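Local coordinates for protein pyrrolidone-carboxylate peptidase (Deinococcus radiodurans R1, PDB 5Z48) that removes pyroglutamyl (5-oxoproline) groups from the N termini of peptides, acting as a tetrameric thiol exopeptidase of the C15 family, at residues E48-G53 against Q100-Q105; A75-P78 against L82-V85; H155-R158 against A164-C167. One frame throughout, in Å; residues are numbered along the deposited sequence.

How the contacts relate
Going from the N terminus, the start of helix 49-63 enters first; contact 1 joins it to the loop at 100-105 and closes a long excursion that includes strands 67-73 and 80-90. Contact 2 lies wholly within that excursion, where the loop at 75-78 meets strand 80-90 only a few residues later. Contact 3 follows in series, closing the short loop between helix 145-159 and strand 167-172. The three are separate, with centres 20 to 21 Å apart. Contact 1 fastens a helix start to a long loop, contact 2 a loop to a central strand that carries one of the probable catalytic residues, and contact 3 a helix end to the next strand.

Contact 1: E48-G53 against Q100-Q105; sequences EPHAAG and QTYRDQ
Tyr102 reaches across from the loop at 100-105 to the first turn of helix 49-63, an N-capped helix on one side of the alpha/beta fold, and its phenol end meets both Pro49 and His50. The proline ring meets the tyrosine ring at a slant, with Pro49 CG 3.8 Å from Tyr102 CE1. Beyond it the imidazole is also turned obliquely to the phenol, and His50 NE2 stands 3.0 Å from Tyr102 OH. His50 CD2 is a little farther from the same oxygen, at 3.4 Å, which places the hydroxyl nearer the NE2-CD2 side of the imidazole than its CE1. The tyrosine CG lies anti to its own carbonyl carbon (chi1 -59°), a setting that throws the ring away from the loop and over to the helix.

Glu48 fixes the backbone that carries these partners. As N-cap it spends both carboxylate oxygens on the helix start, and each is met from above the carboxylate plane, not within it. Beyond the two segments, Phe92 packs edge-to-face on Tyr102, and Pro49 touches Phe148 of helix 145-159. Asp104 forms salt bridges with Arg84 and Arg122 of a neighbouring subunit, so this loop also takes part in the tetramer interface. Asp104 and Gln105 together face Met90 in a G1 beta bulge, where the loop passes into strand 105-106. In the cap itself, His50 N donates to Glu48 OE1 at 2.9 Å, and Ala51 N to Glu48 OE2 at 2.9 Å.

Contact 2: A75-P78 against L82-V85; sequences AGRP and LERV
Glu83 OE2 is gripped from two quarters: by Arg77 NH1 at 2.8 Å across this contact, and by ND1 of His171. Glu83, His171 and Cys146 are the active-site residues by similarity to other peptidases of family C15, and their placing is consistent with a Cys-His-Glu triad. Arg77 is thus a second-shell partner, reaching the acidic member from the loop that leads into strand 80-90.

The bond is both a hydrogen bond and part of a salt bridge, with an N-H...O angle of 154°. The arginine nitrogen comes in on the syn side of the carboxylate, a little out of its plane, while the oxygen sits at the guanidinium edge. The two flat groups do not lie flush, however: their planes stand 58° apart, and the pairing runs through a single nitrogen, since Arg77 NH2 remains 3.6 Å from Glu83 OE2. An aliphatic chain extended from CG to NE carries the guanidinium across, whereas the glutamate is bent at its second torsion (chi2 -60°), which turns the carboxylate back to meet it.

Other bonds limit the freedom of both groups. Ser138 OG holds Glu83 OE1, so that both carboxylate oxygens are engaged and the rotation of the group is restrained. Thr81 OG1 shares Arg77 NH1, and the carbonyl oxygen of Ser140 takes Arg77 NH2. The contact is confined to the guanidinium and the carboxylate: Arg77 CZ lies 3.7 Å from Glu83 OE2, and Arg77 NH1 is 4.0 Å from Glu83 CD.

Contact 3: H155-R158 against A164-C167; sequences HWLR and AVPC
Leu157, which reaches over to Val165 and Cys167, also lies at the edge of the Trp156 indole: its CD2 is in the ring plane, 4.0 Å from Trp156 CE3. The indole stacks on the His160 ring and touches Thr57, Leu60 and Ser61 of helix 49-63. Across the contact the two leucine methyls divide the work. CD1 presses on the side chain of Cys167, 3.6 Å from Cys167 CB and 3.9 Å from Cys167 SG; CD2 faces Val165, 4.1 Å from Val165 CB. The leucine and valine side chains cross at about a right angle. With its CG anti to the carbonyl carbon (chi1 -74°), Leu157 sends both branches out from the helix toward the following segment.

This is an alpha-to-beta connection of the fold, where the end of helix 145-159 leads through a short loop into strand 167-172. Cys167 packs on Ala153 and Leu154 of the same helix as well, and its backbone nitrogen is held by Thr118 OG1. No hydrogen bond links the two segments, so their cohesion here rests on van der Waals contact and the burial of apolar surface.

Contact 1: E48-G53 against Q100-Q105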
ATOM      1  N   GLU B  48       3.185 -27.967   0.317  1.00 13.61           N
ATOM      2  CA  GLU B  48       2.193 -28.808   0.961  1.00 13.89           C
ATOM      3  C   GLU B  48       2.880 -29.256   2.240  1.00 14.80           C
ATOM      4  O   GLU B  48       3.987 -29.830   2.147  1.00 14.20           O
ATOM      5  CB  GLU B  48       1.812 -30.004   0.073  1.00 15.13           C
ATOM      6  CG  GLU B  48       0.608 -30.821   0.592  1.00 16.82           C
ATOM      7  CD  GLU B  48       1.021 -31.720   1.743  1.00 18.33           C
ATOM      8  OE1 GLU B  48       0.507 -31.519   2.863  1.00 20.29           O
ATOM      9  OE2 GLU B  48       1.895 -32.607   1.518  1.00 21.99           O
ATOM     10  N   PRO B  49       2.310 -28.988   3.425  1.00 11.64           N
ATOM     11  CA  PRO B  49       3.111 -29.117   4.663  1.00 12.92           C
ATOM     12  C   PRO B  49       3.531 -30.527   5.020  1.00 16.85           C
ATOM     13  O   PRO B  49       4.661 -30.699   5.491  1.00 15.60           O
ATOM     14  CB  PRO B  49       2.203 -28.533   5.758  1.00 14.60           C
ATOM     15  CG  PRO B  49       0.795 -28.641   5.155  1.00 16.66           C
ATOM     16  CD  PRO B  49       0.984 -28.390   3.689  1.00 13.37           C
ATOM     17  N   HIS B  50       2.682 -31.531   4.814  1.00 15.73           N
ATOM     18  CA  HIS B  50       3.073 -32.882   5.212  1.00 18.16           C
ATOM     19  C   HIS B  50       4.274 -33.346   4.408  1.00 18.82           C
ATOM     20  O   HIS B  50       5.273 -33.816   4.974  1.00 18.74           O
ATOM     21  CB  HIS B  50       1.901 -33.833   5.059  1.00 20.83           C
ATOM     22  CG  HIS B  50       0.752 -33.461   5.937  1.00 27.99           C
ATOM     23  ND1 HIS B  50       0.904 -33.246   7.290  1.00 35.14           N
ATOM     24  CD2 HIS B  50      -0.545 -33.195   5.654  1.00 30.38           C
ATOM     25  CE1 HIS B  50      -0.261 -32.908   7.812  1.00 36.84           C
ATOM     26  NE2 HIS B  50      -1.159 -32.873   6.844  1.00 34.26           N
ATOM     27  N   ALA B  51       4.224 -33.167   3.091  1.00 14.76           N
ATOM     28  CA  ALA B  51       5.340 -33.627   2.268  1.00 15.64           C
ATOM     29  C   ALA B  51       6.569 -32.743   2.458  1.00 16.29           C
ATOM     30  O   ALA B  51       7.708 -33.233   2.428  1.00 16.30           O
ATOM     31  CB  ALA B  51       4.932 -33.681   0.796  1.00 15.93           C
ATOM     32  N   ALA B  52       6.362 -31.429   2.638  1.00 14.72           N
ATOM     33  CA  ALA B  52       7.502 -30.545   2.854  1.00 13.99           C
ATOM     34  C   ALA B  52       8.206 -30.879   4.168  1.00 15.24           C
ATOM     35  O   ALA B  52       9.444 -30.920   4.216  1.00 15.34           O
ATOM     36  CB  ALA B  52       7.060 -29.080   2.819  1.00 11.73           C
ATOM     37  N   GLY B  53       7.442 -31.155   5.233  1.00 15.07           N
ATOM     38  CA  GLY B  53       8.059 -31.547   6.485  1.00 14.27           C
ATOM     39  C   GLY B  53       8.831 -32.850   6.381  1.00 14.45           C
ATOM     40  O   GLY B  53       9.937 -32.964   6.934  1.00 15.89           O
ATOM     41  N   GLN B 100      -5.542 -28.139  -0.024  1.00 18.46           N
ATOM     42  CA  GLN B 100      -5.829 -28.307   1.389  1.00 21.93           C
ATOM     43  C   GLN B 100      -5.766 -26.955   2.111  1.00 19.36           C
ATOM     44  O   GLN B 100      -5.021 -26.055   1.722  1.00 18.66           O
ATOM     45  CB  GLN B 100      -4.804 -29.325   1.885  1.00 31.54           C
ATOM     46  CG  GLN B 100      -4.670 -29.727   3.286  1.00 42.13           C
ATOM     47  CD  GLN B 100      -5.917 -30.016   3.971  1.00 52.77           C
ATOM     48  OE1 GLN B 100      -6.370 -29.187   4.729  1.00 56.67           O
ATOM     49  NE2 GLN B 100      -6.544 -31.156   3.679  1.00 56.32           N
ATOM     50  N   THR B 101      -6.598 -26.805   3.143  1.00 18.69           N
ATOM     51  CA  THR B 101      -6.485 -25.644   4.019  1.00 20.50           C
ATOM     52  C   THR B 101      -6.510 -26.092   5.473  1.00 19.68           C
ATOM     53  O   THR B 101      -6.951 -27.184   5.815  1.00 27.55           O
ATOM     54  CB  THR B 101      -7.581 -24.612   3.783  1.00 22.75           C
ATOM     55  OG1 THR B 101      -7.277 -23.442   4.542  1.00 29.18           O
ATOM     56  CG2 THR B 101      -8.881 -25.131   4.278  1.00 21.32           C
ATOM     57  N   TYR B 102      -5.975 -25.243   6.329  1.00 16.40           N
ATOM     58  CA  TYR B 102      -5.967 -25.456   7.764  1.00 17.25           C
ATOM     59  C   TYR B 102      -6.441 -24.165   8.412  1.00 17.05           C
ATOM     60  O   TYR B 102      -6.126 -23.077   7.909  1.00 17.08           O
ATOM     61  CB  TYR B 102      -4.551 -25.817   8.278  1.00 15.79           C
ATOM     62  CG  TYR B 102      -4.023 -27.072   7.625  1.00 16.68           C
ATOM     63  CD1 TYR B 102      -3.364 -27.003   6.402  1.00 15.80           C
ATOM     64  CD2 TYR B 102      -4.169 -28.305   8.225  1.00 23.18           C
ATOM     65  CE1 TYR B 102      -2.902 -28.142   5.784  1.00 16.28           C
ATOM     66  CE2 TYR B 102      -3.694 -29.461   7.596  1.00 24.33           C
ATOM     67  CZ  TYR B 102      -3.062 -29.357   6.392  1.00 20.10           C
ATOM     68  OH  TYR B 102      -2.605 -30.506   5.792  1.00 22.87           O
ATOM     69  N   ARG B 103      -7.212 -24.298   9.500  1.00 16.18           N
ATOM     70  CA  ARG B 103      -7.750 -23.161  10.252  1.00 16.45           C
ATOM     71  C   ARG B 103      -7.281 -23.273  11.711  1.00 15.36           C
ATOM     72  O   ARG B 103      -7.659 -24.212  12.416  1.00 17.47           O
ATOM     73  CB  ARG B 103      -9.278 -23.142  10.140  1.00 21.66           C
ATOM     74  CG  ARG B 103      -9.941 -21.883  10.731  1.00 25.72           C
ATOM     75  CD  ARG B 103     -10.244 -20.824   9.650  1.00 29.28           C
ATOM     76  NE  ARG B 103      -9.022 -20.407   8.941  1.00 28.53           N
ATOM     77  CZ  ARG B 103      -8.803 -20.539   7.636  1.00 30.40           C
ATOM     78  NH1 ARG B 103      -9.728 -21.061   6.822  1.00 34.29           N
ATOM     79  NH2 ARG B 103      -7.669 -20.100   7.124  1.00 26.85           N
ATOM     80  N   ASP B 104      -6.434 -22.321  12.160  1.00 14.32           N
ATOM     81  CA  ASP B 104      -6.031 -22.234  13.569  1.00 14.86           C
ATOM     82  C   ASP B 104      -5.454 -23.550  14.093  1.00 16.49           C
ATOM     83  O   ASP B 104      -5.679 -23.932  15.242  1.00 18.21           O
ATOM     84  CB  ASP B 104      -7.207 -21.796  14.454  1.00 15.32           C
ATOM     85  CG  ASP B 104      -7.846 -20.517  13.977  1.00 16.99           C
ATOM     86  OD1 ASP B 104      -7.082 -19.632  13.500  1.00 16.21           O
ATOM     87  OD2 ASP B 104      -9.084 -20.405  14.096  1.00 21.23           O
ATOM     88  N   GLN B 105      -4.662 -24.244  13.259  1.00 16.38           N
ATOM     89  CA  GLN B 105      -4.276 -25.617  13.591  1.00 18.66           C
ATOM     90  C   GLN B 105      -2.887 -25.657  14.223  1.00 16.51           C
ATOM     91  O   GLN B 105      -1.910 -25.250  13.573  1.00 15.57           O
ATOM     92  CB  GLN B 105      -4.320 -26.480  12.332  1.00 19.87           C
ATOM     93  CG  GLN B 105      -3.969 -27.939  12.559  1.00 25.88           C
ATOM     94  CD  GLN B 105      -5.022 -28.707  13.352  1.00 36.07           C
ATOM     95  OE1 GLN B 105      -6.220 -28.412  13.294  1.00 36.47           O
ATOM     96  NE2 GLN B 105      -4.561 -29.657  14.155  1.00 42.51           N
TER

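Contact 2: A75-P78 against L82-V85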
ATOM      1  N   ALA B  75       5.114 -12.785  -2.403  1.00 10.88           N
ATOM      2  CA  ALA B  75       4.641 -11.899  -3.458  1.00 10.32           C
ATOM      3  C   ALA B  75       3.933 -10.691  -2.860  1.00 12.62           C
ATOM      4  O   ALA B  75       2.948 -10.827  -2.111  1.00 14.98           O
ATOM      5  CB  ALA B  75       3.696 -12.674  -4.384  1.00 13.06           C
ATOM      6  N   GLY B  76       4.446  -9.504  -3.188  1.00 11.10           N
ATOM      7  CA  GLY B  76       3.945  -8.255  -2.646  1.00 12.20           C
ATOM      8  C   GLY B  76       4.971  -7.526  -1.810  1.00 10.22           C
ATOM      9  O   GLY B  76       4.910  -6.290  -1.699  1.00 13.14           O
ATOM     10  N   ARG B  77       5.938  -8.283  -1.203  1.00 10.88           N
ATOM     11  CA  ARG B  77       6.976  -7.578  -0.458  1.00  9.09           C
ATOM     12  C   ARG B  77       7.992  -6.959  -1.423  1.00 11.30           C
ATOM     13  O   ARG B  77       8.336  -7.571  -2.454  1.00 12.27           O
ATOM     14  CB  ARG B  77       7.673  -8.521   0.514  1.00 10.18           C
ATOM     15  CG  ARG B  77       6.771  -9.112   1.578  1.00 10.40           C
ATOM     16  CD  ARG B  77       7.581  -9.725   2.736  1.00  8.32           C
ATOM     17  NE  ARG B  77       6.649 -10.373   3.680  1.00 11.09           N
ATOM     18  CZ  ARG B  77       7.063 -11.146   4.701  1.00 11.79           C
ATOM     19  NH1 ARG B  77       8.366 -11.384   4.903  1.00 11.71           N
ATOM     20  NH2 ARG B  77       6.173 -11.725   5.507  1.00 15.88           N
ATOM     21  N   PRO B  78       8.474  -5.758  -1.118  1.00 11.16           N
ATOM     22  CA  PRO B  78       9.393  -5.056  -2.047  1.00 11.51           C
ATOM     23  C   PRO B  78      10.854  -5.467  -1.933  1.00 11.25           C
ATOM     24  O   PRO B  78      11.601  -5.296  -2.912  1.00 14.37           O
ATOM     25  CB  PRO B  78       9.229  -3.569  -1.655  1.00 14.29           C
ATOM     26  CG  PRO B  78       8.839  -3.636  -0.166  1.00 11.67           C
ATOM     27  CD  PRO B  78       7.903  -4.849  -0.105  1.00 11.69           C
ATOM     28  N   LEU B  82      14.254 -11.270   6.339  1.00  9.24           N
ATOM     29  CA  LEU B  82      14.635 -12.389   7.209  1.00  7.90           C
ATOM     30  C   LEU B  82      13.565 -12.557   8.281  1.00 10.14           C
ATOM     31  O   LEU B  82      13.237 -11.586   8.992  1.00 10.77           O
ATOM     32  CB  LEU B  82      15.983 -12.121   7.887  1.00 10.22           C
ATOM     33  CG  LEU B  82      17.168 -11.915   6.989  1.00 13.02           C
ATOM     34  CD1 LEU B  82      18.307 -11.391   7.861  1.00 15.18           C
ATOM     35  CD2 LEU B  82      17.537 -13.240   6.303  1.00 13.21           C
ATOM     36  N   GLU B  83      13.024 -13.788   8.424  1.00  9.80           N
ATOM     37  CA  GLU B  83      11.965 -14.049   9.401  1.00  9.69           C
ATOM     38  C   GLU B  83      12.537 -14.200  10.795  1.00 10.20           C
ATOM     39  O   GLU B  83      13.441 -15.019  11.034  1.00 12.20           O
ATOM     40  CB  GLU B  83      11.175 -15.320   9.024  1.00 10.51           C
ATOM     41  CG  GLU B  83      10.449 -15.150   7.695  1.00 11.15           C
ATOM     42  CD  GLU B  83       9.446 -14.009   7.655  1.00 10.36           C
ATOM     43  OE1 GLU B  83       9.055 -13.468   8.732  1.00 10.29           O
ATOM     44  OE2 GLU B  83       9.081 -13.614   6.503  1.00 10.86           O
ATOM     45  N   ARG B  84      11.999 -13.426  11.744  1.00  8.24           N
ATOM     46  CA  ARG B  84      12.474 -13.543  13.112  1.00  9.55           C
ATOM     47  C   ARG B  84      11.936 -14.764  13.810  1.00 11.27           C
ATOM     48  O   ARG B  84      12.594 -15.276  14.722  1.00 10.15           O
ATOM     49  CB  ARG B  84      12.101 -12.276  13.898  1.00  9.76           C
ATOM     50  CG  ARG B  84      12.761 -12.250  15.295  1.00 10.27           C
ATOM     51  CD  ARG B  84      12.310 -11.039  16.151  1.00  9.31           C
ATOM     52  NE  ARG B  84      12.676  -9.752  15.551  1.00  9.04           N
ATOM     53  CZ  ARG B  84      13.808  -9.095  15.807  1.00 12.38           C
ATOM     54  NH1 ARG B  84      14.754  -9.643  16.591  1.00 13.54           N
ATOM     55  NH2 ARG B  84      13.997  -7.875  15.283  1.00 12.51           N
ATOM     56  N   VAL B  85      10.718 -15.196  13.471  1.00 10.33           N
ATOM     57  CA  VAL B  85      10.006 -16.162  14.316  1.00  9.68           C
ATOM     58  C   VAL B  85       9.138 -17.077  13.459  1.00 11.30           C
ATOM     59  O   VAL B  85       8.444 -16.641  12.533  1.00 11.68           O
ATOM     60  CB  VAL B  85       9.208 -15.422  15.412  1.00 11.37           C
ATOM     61  CG1 VAL B  85       8.199 -14.476  14.782  1.00 12.04           C
ATOM     62  CG2 VAL B  85       8.562 -16.406  16.368  1.00 13.57           C
TER

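Contact 3: H155-R158 against A164-C167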
ATOM      1  N   HIS B 155      12.261 -26.772  15.391  1.00 12.73           N
ATOM      2  CA  HIS B 155      11.840 -27.789  16.354  1.00 12.14           C
ATOM      3  C   HIS B 155      12.680 -29.057  16.216  1.00 12.41           C
ATOM      4  O   HIS B 155      13.157 -29.601  17.225  1.00 14.63           O
ATOM      5  CB  HIS B 155      10.363 -28.114  16.125  1.00 12.63           C
ATOM      6  CG  HIS B 155       9.818 -29.118  17.092  1.00 14.07           C
ATOM      7  ND1 HIS B 155       9.645 -28.833  18.429  1.00 16.24           N
ATOM      8  CD2 HIS B 155       9.375 -30.385  16.914  1.00 16.61           C
ATOM      9  CE1 HIS B 155       9.136 -29.893  19.041  1.00 19.14           C
ATOM     10  NE2 HIS B 155       8.964 -30.851  18.146  1.00 20.54           N
ATOM     11  N   TRP B 156      12.845 -29.549  14.981  1.00 13.18           N
ATOM     12  CA  TRP B 156      13.630 -30.764  14.746  1.00 14.08           C
ATOM     13  C   TRP B 156      15.055 -30.585  15.254  1.00 13.60           C
ATOM     14  O   TRP B 156      15.592 -31.441  15.969  1.00 14.41           O
ATOM     15  CB  TRP B 156      13.616 -31.105  13.239  1.00 15.21           C
ATOM     16  CG  TRP B 156      14.218 -32.446  12.949  1.00 16.95           C
ATOM     17  CD1 TRP B 156      13.543 -33.623  12.789  1.00 16.21           C
ATOM     18  CD2 TRP B 156      15.615 -32.758  12.810  1.00 17.20           C
ATOM     19  NE1 TRP B 156      14.431 -34.647  12.553  1.00 17.50           N
ATOM     20  CE2 TRP B 156      15.703 -34.144  12.546  1.00 16.45           C
ATOM     21  CE3 TRP B 156      16.796 -31.995  12.872  1.00 15.95           C
ATOM     22  CZ2 TRP B 156      16.927 -34.800  12.360  1.00 19.10           C
ATOM     23  CZ3 TRP B 156      18.008 -32.640  12.683  1.00 15.92           C
ATOM     24  CH2 TRP B 156      18.067 -34.037  12.438  1.00 17.90           C
ATOM     25  N   LEU B 157      15.676 -29.449  14.911  1.00 13.48           N
ATOM     26  CA  LEU B 157      17.044 -29.208  15.352  1.00 11.99           C
ATOM     27  C   LEU B 157      17.142 -29.198  16.877  1.00 12.46           C
ATOM     28  O   LEU B 157      18.023 -29.846  17.453  1.00 14.07           O
ATOM     29  CB  LEU B 157      17.556 -27.905  14.760  1.00 14.05           C
ATOM     30  CG  LEU B 157      17.897 -27.958  13.259  1.00 13.32           C
ATOM     31  CD1 LEU B 157      18.070 -26.508  12.771  1.00 13.65           C
ATOM     32  CD2 LEU B 157      19.146 -28.800  12.985  1.00 15.63           C
ATOM     33  N   ARG B 158      16.207 -28.520  17.556  1.00 13.43           N
ATOM     34  CA  ARG B 158      16.240 -28.492  19.013  1.00 13.57           C
ATOM     35  C   ARG B 158      16.056 -29.893  19.592  1.00 14.36           C
ATOM     36  O   ARG B 158      16.807 -30.321  20.480  1.00 17.39           O
ATOM     37  CB  ARG B 158      15.159 -27.526  19.524  1.00 15.22           C
ATOM     38  CG  ARG B 158      15.049 -27.432  21.039  1.00 23.69           C
ATOM     39  CD  ARG B 158      16.281 -26.821  21.652  1.00 32.67           C
ATOM     40  NE  ARG B 158      16.587 -25.501  21.106  1.00 39.17           N
ATOM     41  CZ  ARG B 158      17.682 -24.808  21.418  1.00 43.08           C
ATOM     42  NH1 ARG B 158      18.568 -25.322  22.269  1.00 47.49           N
ATOM     43  NH2 ARG B 158      17.902 -23.611  20.874  1.00 41.20           N
ATOM     44  N   ALA B 164      22.086 -25.436  18.317  1.00 18.09           N
ATOM     45  CA  ALA B 164      23.116 -24.469  17.963  1.00 19.99           C
ATOM     46  C   ALA B 164      23.310 -24.296  16.455  1.00 21.35           C
ATOM     47  O   ALA B 164      24.061 -23.389  16.051  1.00 22.15           O
ATOM     48  CB  ALA B 164      24.448 -24.869  18.593  1.00 21.27           C
ATOM     49  N   VAL B 165      22.721 -25.157  15.620  1.00 13.85           N
ATOM     50  CA  VAL B 165      22.849 -24.994  14.169  1.00 14.66           C
ATOM     51  C   VAL B 165      22.050 -23.776  13.715  1.00 13.15           C
ATOM     52  O   VAL B 165      20.820 -23.786  13.840  1.00 14.41           O
ATOM     53  CB  VAL B 165      22.373 -26.254  13.442  1.00 13.84           C
ATOM     54  CG1 VAL B 165      22.374 -26.025  11.930  1.00 15.93           C
ATOM     55  CG2 VAL B 165      23.245 -27.429  13.782  1.00 16.65           C
ATOM     56  N   PRO B 166      22.676 -22.734  13.166  1.00 12.67           N
ATOM     57  CA  PRO B 166      21.906 -21.544  12.758  1.00 12.77           C
ATOM     58  C   PRO B 166      20.898 -21.906  11.671  1.00 11.85           C
ATOM     59  O   PRO B 166      21.231 -22.543  10.654  1.00 13.23           O
ATOM     60  CB  PRO B 166      22.976 -20.574  12.241  1.00 14.43           C
ATOM     61  CG  PRO B 166      24.251 -21.031  12.935  1.00 18.77           C
ATOM     62  CD  PRO B 166      24.131 -22.551  12.992  1.00 15.93           C
ATOM     63  N   CYS B 167      19.671 -21.448  11.867  1.00 11.58           N
ATOM     64  CA  CYS B 167      18.567 -21.856  11.013  1.00 11.01           C
ATOM     65  C   CYS B 167      17.561 -20.720  10.929  1.00 10.48           C
ATOM     66  O   CYS B 167      17.178 -20.122  11.956  1.00 12.40           O
ATOM     67  CB  CYS B 167      17.887 -23.119  11.587  1.00 11.92           C
ATOM     68  SG  CYS B 167      16.419 -23.675  10.708  1.00 12.39           S
TER